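Local coordinates for protein tyrosine--tRNA ligase, mitochondrial (Emericella nidulans, PDB 5IHX) that probably catalyses the ATP-dependent attachment of tyrosine to tRNA(Tyr) for mitochondrial protein synthesis and binds free tyrosine in its catalytic domain, at residues V66-G71 against V235-S240; D241-I246 against G278-L283; A76-V81 against A299-K304; K141-S146 against E365-K370. All blocks are in the same frame, centred on the assembly; numbering follows the deposited sequence.

Interaction 1 of 4, residues V66-G71 against V235-S240; sequences VGIYAG and VQVGGS. With TYR (tyrosine), chain C.
The ring of Tyr69 has the side chain of Gln236 over one face. CG of Gln236 makes a CH-pi contact 4.0 Å from the ring centroid. The Gln236 amide continues past the rim and is tilted 28° from the ring plane. At the ring edge, near its plane, lies the phenol oxygen of the bound tyrosine. Trp225 also meets the Tyr69 ring edge-to-face. Tyr69 and Gln236 stand on two adjacent parallel strands, 68-71 and 235-238, of the Rossmann-type sheet in the catalytic domain of this class I synthetase.

Three backbone bonds join the strands. Val235 N donates to Gly67 O, Tyr69 N to Val235 O, and Val237 N to Tyr69 O. The last is 2.9 Å long and nearly straight, at 170°. The side chains of Ile68 and Val235 share the other face of the sheet. CD1 of Ile68 reaches CG1 of both Val235 and Val237, at 3.9 Å each, and helix 84-95 covers Ile68 further.

Gln236 is extended, with CG anti to the backbone N (chi1 177°). This carries its amide out to the pocket, where OE1 accepts from Gln221 NE2. A water links the strands near the ligand: it accepts from Gly71 N and donates to Gln236 OE1 and Val237 O. Tyr69 OH donates to the hydroxyl of the bound tyrosine, OH to OH 3.2 Å.

Interaction 2 of 4, residues D241-I246 against G278-L283; sequences DQYGNI and GFTTPL. With TYR (tyrosine), chain C.
Ile246 and Thr280 form the close part of this contact, at the start of helix 243-259. The CG2 methyl of Ile246 rests on the backbone of Gly278, 4.0 Å from its CA. Gly278 has no side chain, so the methyl can settle directly on the strand. CD1 of Ile246 runs on to Phe279 O at 3.9 Å. Thr280 fills the next place: its CG2 lies 3.9 Å from Tyr243 N, under the first turn of the helix. With chi1 at 61°, Thr280 turns CG2 to the helix, while OG1 accepts a hydrogen bond from Asp49 N, just before strand 50-51. Trp225 and Gln236 also press on Ile246. No hydrogen bond crosses between the two segments.

The other end is looser. Thr280 CG2 lies against the backbone N and CB of Tyr243, at the edge of the ring and near its plane. The Tyr243 side chain stays partly exposed.

Gln242 holds the N-cap position of the helix, and its side chain bends at chi2 (-64°) toward the ligand. Its OE1 accepts from Asn245 ND2 at 3.0 Å, with the donor above the carbonyl plane. The ligand amino N adds a weak bond to the same OE1, 3.4 Å long. NE2 of Gln242 bonds to Asp113 OD1, which itself holds the bound tyrosine. The contact packs the helix start on the second strand of a beta-alpha-beta crossover, strand 235-238, helix 243-259 and strand 277-280, the unit of a Rossmann fold, with the tyrosine pocket at the helix start.

Interaction 3 of 4, residues A76-V81 against A299-K304; sequences APSMHV and AIWLDK
The indole of Trp301 lies against a hollow made by Ala76, Ser78 and His80. CB of Ala76 is 3.8 Å from Trp301 CZ3. Ser78 O approaches the same CZ3 at the edge of the indole, near its plane, at 3.2 Å. His80 turns its ring edge toward the Trp301 face, an offset edge-to-face pair with planes at 85°. Ala299 CB sits over one face of the indole, toward its rim, and also lies 4.1 Å from His80 CB, so this small methyl is wedged between the two aromatic residues.

Leu302 is the second bump. Its branches straddle the backbone from Met79 to Val81: CD1 touches Met79 CB at 4.1 Å, and CD2 touches Val81 CG2. Beside it, Val81 and Ile300 run side by side, pointing the same way, with their CG2 methyls 3.6 Å apart.

Two backbone bonds pin the loops. Leu302 N donates to Met79 O, and Val81 N donates to Ile300 O at 2.9 Å. Met79 O has a second grip from Ser78 OG, 2.6 Å away. Ser78 reaches it because its OG is anti to the backbone N (chi1 169°).

Segment 76-81 ends in the first two residues, His80 and Val81, of the HIGH-type signature of class I synthetases, which closes with His83. Segment 299-304 follows the unmodelled 288-297 region, where the KMSKS-like motif lies. The joined loops sit beside helices 84-95 and 126-153, through Phe87 and Met136 on Met79, and against helix 309-317, through Phe316 on Val81 and Leu312 on Ile300.

Interaction 4 of 4, residues K141-S146 against E365-K370; sequences KKLGAS and ELIHGK
Leu143 overlaps Ile367 through its CD1 methyl, which lies 4.1 Å from Ile367 CD1. The two side chains come together at a slant, joining helix 126-153 to helix 354-368. The CG2 of Ile367 covers one face of the His368 ring. Ile367 thus meets Leu143 with CD1 and the His368 ring with CG2.

Ser146 packs its CB tightly on Leu366 O, at 3.2 Å. In return, CD1 of Leu366 rests 4.0 Å from Ser146 O. Lys142 extends across to the end of helix 354-368, its CG anti to the backbone N (chi1 179°), and bends only at its last torsion. This takes NZ to Ile367 O, a weak hydrogen bond of 3.1 Å. A water donates to the same oxygen at 2.7 Å and also meets Ser146 OG.

Helix 354-368 ends here. Gly369, with positive phi, leaves it. Carbonyls of the last turn lie where the helix can no longer offer an N-H to each. Lys142 bonds weakly to Ile367 O, and Arg149 to Leu366 O and, beside its helical bond, Glu365 O. Both cationic groups sit at the helix C terminus, where the helix dipole is probably favourable to positive charge.

Overall arrangement
From the N terminus, segments 66-71, 76-81 and 141-146 each have their partner more than 160 residues later. Interaction 1 closes first, when 235-240 returns beside 66-71 in the sheet. Interaction 2 follows in series, and the two touch: Gly238 O meets Thr281 N and Gln236 O meets Phe279 N, probably by hydrogen bonds, and both contacts reach the bound tyrosine. Interaction 3 closes at 299-304 and interaction 4 at 365-370. Each of these crosses interaction 1 and encloses interaction 2, and they cross each other. Interactions 3 and 4 touch, through Leu302 O and His368 CE1. Interaction 3 ties the loop after strand 68-72 to the loop before helix 309-317, and interaction 4 helix 126-153 to helix 354-368.

Interaction 1 of 4, residues V66-G71 against V235-S240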
# COMPACT_ATOMS: atom_id res chain seq x y z
N VAL A 66 -15.45 17.26 21.80
CA VAL A 66 -14.82 16.37 20.82
C VAL A 66 -13.31 16.37 20.91
O VAL A 66 -12.69 17.35 21.34
CB VAL A 66 -15.21 16.75 19.37
CG1 VAL A 66 -16.70 16.62 19.17
CG2 VAL A 66 -14.73 18.16 19.03
N GLY A 67 -12.71 15.27 20.48
CA GLY A 67 -11.27 15.17 20.40
C GLY A 67 -10.75 15.86 19.15
O GLY A 67 -11.44 15.93 18.13
N ILE A 68 -9.53 16.38 19.25
CA ILE A 68 -8.89 17.06 18.13
C ILE A 68 -7.42 16.67 18.10
O ILE A 68 -6.82 16.46 19.15
CB ILE A 68 -9.03 18.59 18.23
CG1 ILE A 68 -8.30 19.27 17.07
CG2 ILE A 68 -8.50 19.09 19.57
CD1 ILE A 68 -8.62 20.75 16.93
N TYR A 69 -6.84 16.54 16.90
CA TYR A 69 -5.43 16.18 16.80
C TYR A 69 -4.71 16.93 15.70
O TYR A 69 -5.32 17.43 14.75
CB TYR A 69 -5.27 14.67 16.59
CG TYR A 69 -5.22 14.22 15.14
CD1 TYR A 69 -4.01 14.02 14.50
CD2 TYR A 69 -6.39 13.96 14.43
CE1 TYR A 69 -3.95 13.59 13.19
CE2 TYR A 69 -6.34 13.53 13.11
CZ TYR A 69 -5.11 13.34 12.50
OH TYR A 69 -5.05 12.92 11.19
N ALA A 70 -3.39 17.03 15.86
CA ALA A 70 -2.50 17.58 14.85
C ALA A 70 -1.34 16.62 14.67
O ALA A 70 -0.86 16.03 15.65
CB ALA A 70 -2.01 18.95 15.26
N GLY A 71 -0.89 16.46 13.43
CA GLY A 71 0.19 15.55 13.12
C GLY A 71 1.48 16.27 12.76
O GLY A 71 1.45 17.40 12.28
N VAL A 235 -12.07 15.76 15.09
CA VAL A 235 -11.51 16.93 14.41
C VAL A 235 -10.00 16.83 14.18
O VAL A 235 -9.27 16.30 15.01
CB VAL A 235 -11.80 18.23 15.21
CG1 VAL A 235 -11.34 19.45 14.43
CG2 VAL A 235 -13.28 18.33 15.54
N GLN A 236 -9.55 17.32 13.02
CA GLN A 236 -8.12 17.44 12.75
C GLN A 236 -7.76 18.89 12.43
O GLN A 236 -8.49 19.56 11.71
CB GLN A 236 -7.68 16.54 11.59
CG GLN A 236 -6.20 16.69 11.24
CD GLN A 236 -5.73 15.80 10.10
OE1 GLN A 236 -4.57 15.85 9.70
NE2 GLN A 236 -6.63 14.97 9.57
N VAL A 237 -6.63 19.34 12.98
CA VAL A 237 -6.08 20.65 12.63
C VAL A 237 -4.68 20.48 12.05
O VAL A 237 -3.91 19.63 12.50
CB VAL A 237 -6.03 21.59 13.86
CG1 VAL A 237 -5.22 20.98 14.99
CG2 VAL A 237 -5.47 22.95 13.47
N GLY A 238 -4.35 21.29 11.05
CA GLY A 238 -3.05 21.24 10.42
C GLY A 238 -2.62 22.60 9.90
O GLY A 238 -3.35 23.58 10.02
N GLY A 239 -1.42 22.66 9.34
CA GLY A 239 -0.94 23.88 8.72
C GLY A 239 -1.76 24.23 7.49
O GLY A 239 -2.55 23.42 7.01
N SER A 240 -1.57 25.45 6.98
CA SER A 240 -2.31 25.93 5.81
C SER A 240 -2.22 25.00 4.60
O SER A 240 -3.20 24.81 3.88
CB SER A 240 -1.82 27.32 5.42
OG SER A 240 -0.41 27.32 5.28
N TYR C . 1.25 15.27 6.74
CA TYR C . 1.50 16.27 7.81
C TYR C . 2.69 17.16 7.46
O TYR C . 2.78 18.31 7.90
CB TYR C . 1.74 15.58 9.15
CG TYR C . 0.69 14.55 9.49
CD1 TYR C . -0.62 14.92 9.74
CD2 TYR C . 1.01 13.20 9.55
CE1 TYR C . -1.59 13.98 10.05
CE2 TYR C . 0.06 12.25 9.86
CZ TYR C . -1.24 12.65 10.11
OH TYR C . -2.20 11.71 10.41
OXT TYR C . 3.59 16.74 6.74
O HOH W 1 -2.63 17.63 11.28

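Interaction 2 of 4, residues D241-I246 against G278-L283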
# COMPACT_ATOMS: atom_id res chain seq x y z
N ASP A 241 -1.04 24.42 4.38
CA ASP A 241 -0.82 23.58 3.20
C ASP A 241 -1.43 22.18 3.34
O ASP A 241 -1.31 21.35 2.44
CB ASP A 241 0.68 23.45 2.92
CG ASP A 241 1.40 22.64 3.99
OD1 ASP A 241 0.98 22.69 5.16
OD2 ASP A 241 2.38 21.95 3.64
N GLN A 242 -2.10 21.92 4.47
CA GLN A 242 -2.67 20.61 4.73
C GLN A 242 -4.15 20.53 4.38
O GLN A 242 -4.81 19.53 4.67
CB GLN A 242 -2.47 20.23 6.20
CG GLN A 242 -1.02 19.93 6.56
CD GLN A 242 -0.49 18.72 5.82
OE1 GLN A 242 -1.07 17.63 5.89
NE2 GLN A 242 0.60 18.90 5.08
N TYR A 243 -4.68 21.59 3.77
CA TYR A 243 -6.09 21.63 3.40
C TYR A 243 -6.47 20.41 2.56
O TYR A 243 -7.45 19.73 2.86
CB TYR A 243 -6.42 22.91 2.62
CG TYR A 243 -7.90 23.09 2.38
CD1 TYR A 243 -8.51 22.52 1.27
CD2 TYR A 243 -8.68 23.81 3.26
CE1 TYR A 243 -9.87 22.67 1.05
CE2 TYR A 243 -10.04 23.97 3.05
CZ TYR A 243 -10.62 23.40 1.94
OH TYR A 243 -11.97 23.55 1.73
N GLY A 244 -5.68 20.14 1.52
CA GLY A 244 -5.92 19.01 0.64
C GLY A 244 -5.98 17.68 1.36
O GLY A 244 -6.93 16.91 1.16
N ASN A 245 -4.98 17.39 2.18
CA ASN A 245 -4.94 16.13 2.92
C ASN A 245 -6.10 16.00 3.90
O ASN A 245 -6.67 14.92 4.05
CB ASN A 245 -3.61 15.98 3.68
CG ASN A 245 -2.43 15.79 2.75
OD1 ASN A 245 -2.57 15.29 1.64
ND2 ASN A 245 -1.24 16.17 3.22
N ILE A 246 -6.45 17.09 4.57
CA ILE A 246 -7.54 17.06 5.53
C ILE A 246 -8.87 16.89 4.81
O ILE A 246 -9.74 16.16 5.27
CB ILE A 246 -7.56 18.33 6.40
CG1 ILE A 246 -6.29 18.40 7.26
CG2 ILE A 246 -8.79 18.35 7.31
CD1 ILE A 246 -6.13 19.68 8.06
N GLY A 278 -12.42 19.43 9.84
CA GLY A 278 -11.12 19.96 10.20
C GLY A 278 -10.94 21.40 9.78
O GLY A 278 -11.83 22.00 9.17
N PHE A 279 -9.78 21.96 10.12
CA PHE A 279 -9.46 23.32 9.71
C PHE A 279 -7.95 23.52 9.71
O PHE A 279 -7.21 22.69 10.25
CB PHE A 279 -10.14 24.34 10.63
CG PHE A 279 -9.76 24.22 12.08
CD1 PHE A 279 -10.35 23.26 12.89
CD2 PHE A 279 -8.83 25.08 12.64
CE1 PHE A 279 -10.01 23.16 14.22
CE2 PHE A 279 -8.49 24.99 13.97
CZ PHE A 279 -9.08 24.03 14.77
N THR A 280 -7.51 24.61 9.09
CA THR A 280 -6.09 24.91 8.98
C THR A 280 -5.73 26.17 9.75
O THR A 280 -6.60 27.00 10.05
CB THR A 280 -5.67 25.08 7.52
OG1 THR A 280 -6.40 26.17 6.94
CG2 THR A 280 -5.94 23.81 6.72
N THR A 281 -4.45 26.32 10.04
CA THR A 281 -3.92 27.51 10.69
C THR A 281 -3.22 28.36 9.64
O THR A 281 -2.76 27.83 8.63
CB THR A 281 -2.95 27.15 11.84
OG1 THR A 281 -1.92 26.28 11.34
CG2 THR A 281 -3.69 26.43 12.96
N PRO A 282 -3.13 29.68 9.86
CA PRO A 282 -2.58 30.60 8.85
C PRO A 282 -1.10 30.38 8.52
O PRO A 282 -0.36 29.80 9.32
CB PRO A 282 -2.78 31.98 9.48
CG PRO A 282 -2.97 31.73 10.94
CD PRO A 282 -3.64 30.41 11.04
N LEU A 283 -0.70 30.83 7.34
CA LEU A 283 0.69 30.75 6.90
C LEU A 283 1.54 31.91 7.41
O LEU A 283 1.18 33.08 7.23
CB LEU A 283 0.76 30.73 5.37
CG LEU A 283 2.14 30.51 4.74
CD1 LEU A 283 2.72 29.15 5.13
CD2 LEU A 283 2.08 30.66 3.23
N TYR C . 1.25 15.27 6.74
CA TYR C . 1.50 16.27 7.81
C TYR C . 2.69 17.16 7.46
O TYR C . 2.78 18.31 7.90
CB TYR C . 1.74 15.58 9.15
CG TYR C . 0.69 14.55 9.49
CD1 TYR C . -0.62 14.92 9.74
CD2 TYR C . 1.01 13.20 9.55
CE1 TYR C . -1.59 13.98 10.05
CE2 TYR C . 0.06 12.25 9.86
CZ TYR C . -1.24 12.65 10.11
OH TYR C . -2.20 11.71 10.41
OXT TYR C . 3.59 16.74 6.74

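Interaction 3 of 4, residues A76-V81 against A299-K304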
# COMPACT_ATOMS: atom_id res chain seq x y z
N ALA A 76 13.35 16.22 11.18
CA ALA A 76 14.47 16.85 11.88
C ALA A 76 14.43 16.42 13.34
O ALA A 76 13.40 15.94 13.82
CB ALA A 76 14.40 18.36 11.75
N PRO A 77 15.55 16.57 14.06
CA PRO A 77 15.55 16.18 15.47
C PRO A 77 14.70 17.13 16.33
O PRO A 77 14.43 16.84 17.50
CB PRO A 77 17.03 16.27 15.87
CG PRO A 77 17.62 17.22 14.90
CD PRO A 77 16.88 17.04 13.62
N SER A 78 14.29 18.24 15.74
CA SER A 78 13.55 19.27 16.46
C SER A 78 12.48 19.91 15.58
O SER A 78 12.63 19.98 14.36
CB SER A 78 14.50 20.35 16.98
OG SER A 78 13.77 21.47 17.46
N MET A 79 11.41 20.36 16.22
CA MET A 79 10.46 21.25 15.57
C MET A 79 11.00 22.67 15.60
O MET A 79 11.93 22.98 16.34
CB MET A 79 9.11 21.18 16.27
CG MET A 79 8.40 19.84 16.13
SD MET A 79 6.74 19.87 16.81
CE MET A 79 7.11 20.10 18.55
N HIS A 80 10.40 23.53 14.78
CA HIS A 80 10.74 24.95 14.78
C HIS A 80 9.45 25.76 14.85
O HIS A 80 8.36 25.20 14.87
CB HIS A 80 11.55 25.32 13.53
CG HIS A 80 10.93 24.87 12.25
ND1 HIS A 80 10.13 25.70 11.47
CD2 HIS A 80 10.99 23.69 11.59
CE1 HIS A 80 9.73 25.04 10.41
NE2 HIS A 80 10.23 23.82 10.45
N VAL A 81 9.59 27.08 14.90
CA VAL A 81 8.45 27.97 15.11
C VAL A 81 7.38 27.77 14.04
O VAL A 81 6.20 27.99 14.30
CB VAL A 81 8.91 29.44 15.15
CG1 VAL A 81 7.72 30.40 15.17
CG2 VAL A 81 9.79 29.68 16.37
N ALA A 299 15.98 27.99 10.02
CA ALA A 299 14.88 27.68 10.93
C ALA A 299 15.13 28.18 12.36
O ALA A 299 16.27 28.26 12.82
CB ALA A 299 14.63 26.18 10.95
N ILE A 300 14.04 28.50 13.04
CA ILE A 300 14.07 28.89 14.45
C ILE A 300 13.62 27.70 15.29
O ILE A 300 12.42 27.50 15.52
CB ILE A 300 13.16 30.11 14.72
CG1 ILE A 300 13.48 31.24 13.73
CG2 ILE A 300 13.32 30.58 16.16
CD1 ILE A 300 14.89 31.80 13.85
N TRP A 301 14.58 26.91 15.75
CA TRP A 301 14.30 25.66 16.44
C TRP A 301 13.79 25.86 17.87
O TRP A 301 14.12 26.84 18.53
CB TRP A 301 15.56 24.79 16.47
CG TRP A 301 16.17 24.61 15.11
CD1 TRP A 301 17.25 25.28 14.61
CD2 TRP A 301 15.75 23.71 14.08
NE1 TRP A 301 17.52 24.84 13.33
CE2 TRP A 301 16.61 23.88 12.99
CE3 TRP A 301 14.71 22.77 13.99
CZ2 TRP A 301 16.48 23.15 11.81
CZ3 TRP A 301 14.58 22.05 12.81
CH2 TRP A 301 15.46 22.24 11.74
N LEU A 302 12.97 24.91 18.32
CA LEU A 302 12.45 24.93 19.69
C LEU A 302 13.41 24.23 20.64
O LEU A 302 13.22 24.26 21.86
CB LEU A 302 11.07 24.27 19.74
CG LEU A 302 9.99 24.89 18.85
CD1 LEU A 302 8.66 24.18 19.04
CD2 LEU A 302 9.84 26.38 19.12
N ASP A 303 14.44 23.59 20.08
CA ASP A 303 15.47 22.93 20.88
C ASP A 303 16.56 23.92 21.28
O ASP A 303 17.22 24.51 20.43
CB ASP A 303 16.08 21.76 20.10
CG ASP A 303 17.07 20.96 20.93
OD1 ASP A 303 17.11 19.72 20.76
OD2 ASP A 303 17.80 21.55 21.74
N LYS A 304 16.73 24.09 22.59
CA LYS A 304 17.71 25.02 23.15
C LYS A 304 19.13 24.79 22.62
O LYS A 304 19.92 25.72 22.49
CB LYS A 304 17.70 24.91 24.68
CG LYS A 304 18.74 25.74 25.41
CD LYS A 304 18.80 25.33 26.87
CE LYS A 304 18.84 26.53 27.80
NZ LYS A 304 20.10 27.32 27.68

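Interaction 4 of 4, residues K141-S146 against E365-K370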
# COMPACT_ATOMS: atom_id res chain seq x y z
N LYS A 141 6.69 15.51 24.32
CA LYS A 141 6.35 15.22 25.71
C LYS A 141 6.61 16.46 26.55
O LYS A 141 5.78 16.88 27.36
CB LYS A 141 7.17 14.04 26.22
CG LYS A 141 6.61 12.67 25.84
CD LYS A 141 7.06 11.58 26.82
CE LYS A 141 5.91 11.11 27.69
NZ LYS A 141 6.38 10.29 28.84
N LYS A 142 7.78 17.06 26.33
CA LYS A 142 8.19 18.27 27.03
C LYS A 142 7.23 19.43 26.75
O LYS A 142 6.84 20.16 27.66
CB LYS A 142 9.62 18.64 26.60
CG LYS A 142 10.20 19.90 27.23
CD LYS A 142 11.66 20.05 26.83
CE LYS A 142 12.28 21.33 27.35
NZ LYS A 142 11.81 22.53 26.60
N LEU A 143 6.84 19.59 25.49
CA LEU A 143 5.91 20.64 25.11
C LEU A 143 4.55 20.45 25.79
O LEU A 143 3.93 21.42 26.23
CB LEU A 143 5.73 20.68 23.59
CG LEU A 143 4.75 21.73 23.05
CD1 LEU A 143 5.22 23.14 23.40
CD2 LEU A 143 4.57 21.58 21.55
N GLY A 144 4.11 19.20 25.89
CA GLY A 144 2.87 18.88 26.57
C GLY A 144 2.86 19.35 28.01
O GLY A 144 1.88 19.93 28.48
N ALA A 145 3.95 19.10 28.72
CA ALA A 145 4.07 19.52 30.11
C ALA A 145 4.18 21.04 30.21
O ALA A 145 3.62 21.65 31.12
CB ALA A 145 5.27 18.86 30.76
N SER A 146 4.89 21.64 29.27
CA SER A 146 5.04 23.09 29.24
C SER A 146 3.70 23.79 29.02
O SER A 146 3.44 24.84 29.61
CB SER A 146 6.01 23.51 28.14
OG SER A 146 7.33 23.05 28.41
N GLU A 365 8.92 31.74 27.59
CA GLU A 365 8.48 31.12 28.83
C GLU A 365 7.73 29.82 28.54
O GLU A 365 7.95 28.82 29.22
CB GLU A 365 7.58 32.06 29.64
CG GLU A 365 7.07 31.40 30.93
CD GLU A 365 6.34 32.37 31.84
OE1 GLU A 365 6.15 33.54 31.46
OE2 GLU A 365 5.97 31.95 32.96
N LEU A 366 6.86 29.85 27.54
CA LEU A 366 6.12 28.65 27.14
C LEU A 366 7.07 27.52 26.78
O LEU A 366 6.93 26.41 27.28
CB LEU A 366 5.19 28.95 25.96
CG LEU A 366 4.58 27.73 25.24
CD1 LEU A 366 3.75 26.87 26.19
CD2 LEU A 366 3.74 28.18 24.05
N ILE A 367 8.04 27.80 25.92
CA ILE A 367 8.92 26.76 25.41
C ILE A 367 10.01 26.37 26.40
O ILE A 367 10.28 25.18 26.59
CB ILE A 367 9.58 27.19 24.08
CG1 ILE A 367 8.53 27.55 23.03
CG2 ILE A 367 10.51 26.10 23.55
CD1 ILE A 367 7.61 26.40 22.63
N HIS A 368 10.64 27.36 27.03
CA HIS A 368 11.85 27.12 27.81
C HIS A 368 11.74 27.44 29.30
O HIS A 368 12.70 27.22 30.05
CB HIS A 368 13.00 27.92 27.20
CG HIS A 368 13.37 27.49 25.82
ND1 HIS A 368 13.85 26.23 25.54
CD2 HIS A 368 13.33 28.15 24.63
CE1 HIS A 368 14.09 26.13 24.24
NE2 HIS A 368 13.78 27.28 23.67
N GLY A 369 10.60 27.95 29.74
CA GLY A 369 10.37 28.20 31.15
C GLY A 369 10.62 29.64 31.58
O GLY A 369 11.26 30.42 30.86
N LYS A 370 10.12 29.98 32.76
CA LYS A 370 10.20 31.35 33.28
C LYS A 370 11.64 31.83 33.49
O LYS A 370 11.98 32.95 33.12
CB LYS A 370 9.42 31.45 34.59
CG LYS A 370 9.37 32.85 35.18
CD LYS A 370 8.64 32.87 36.51
CE LYS A 370 8.52 34.29 37.06
NZ LYS A 370 9.86 34.90 37.30
O HOH W 2 8.75 22.93 26.33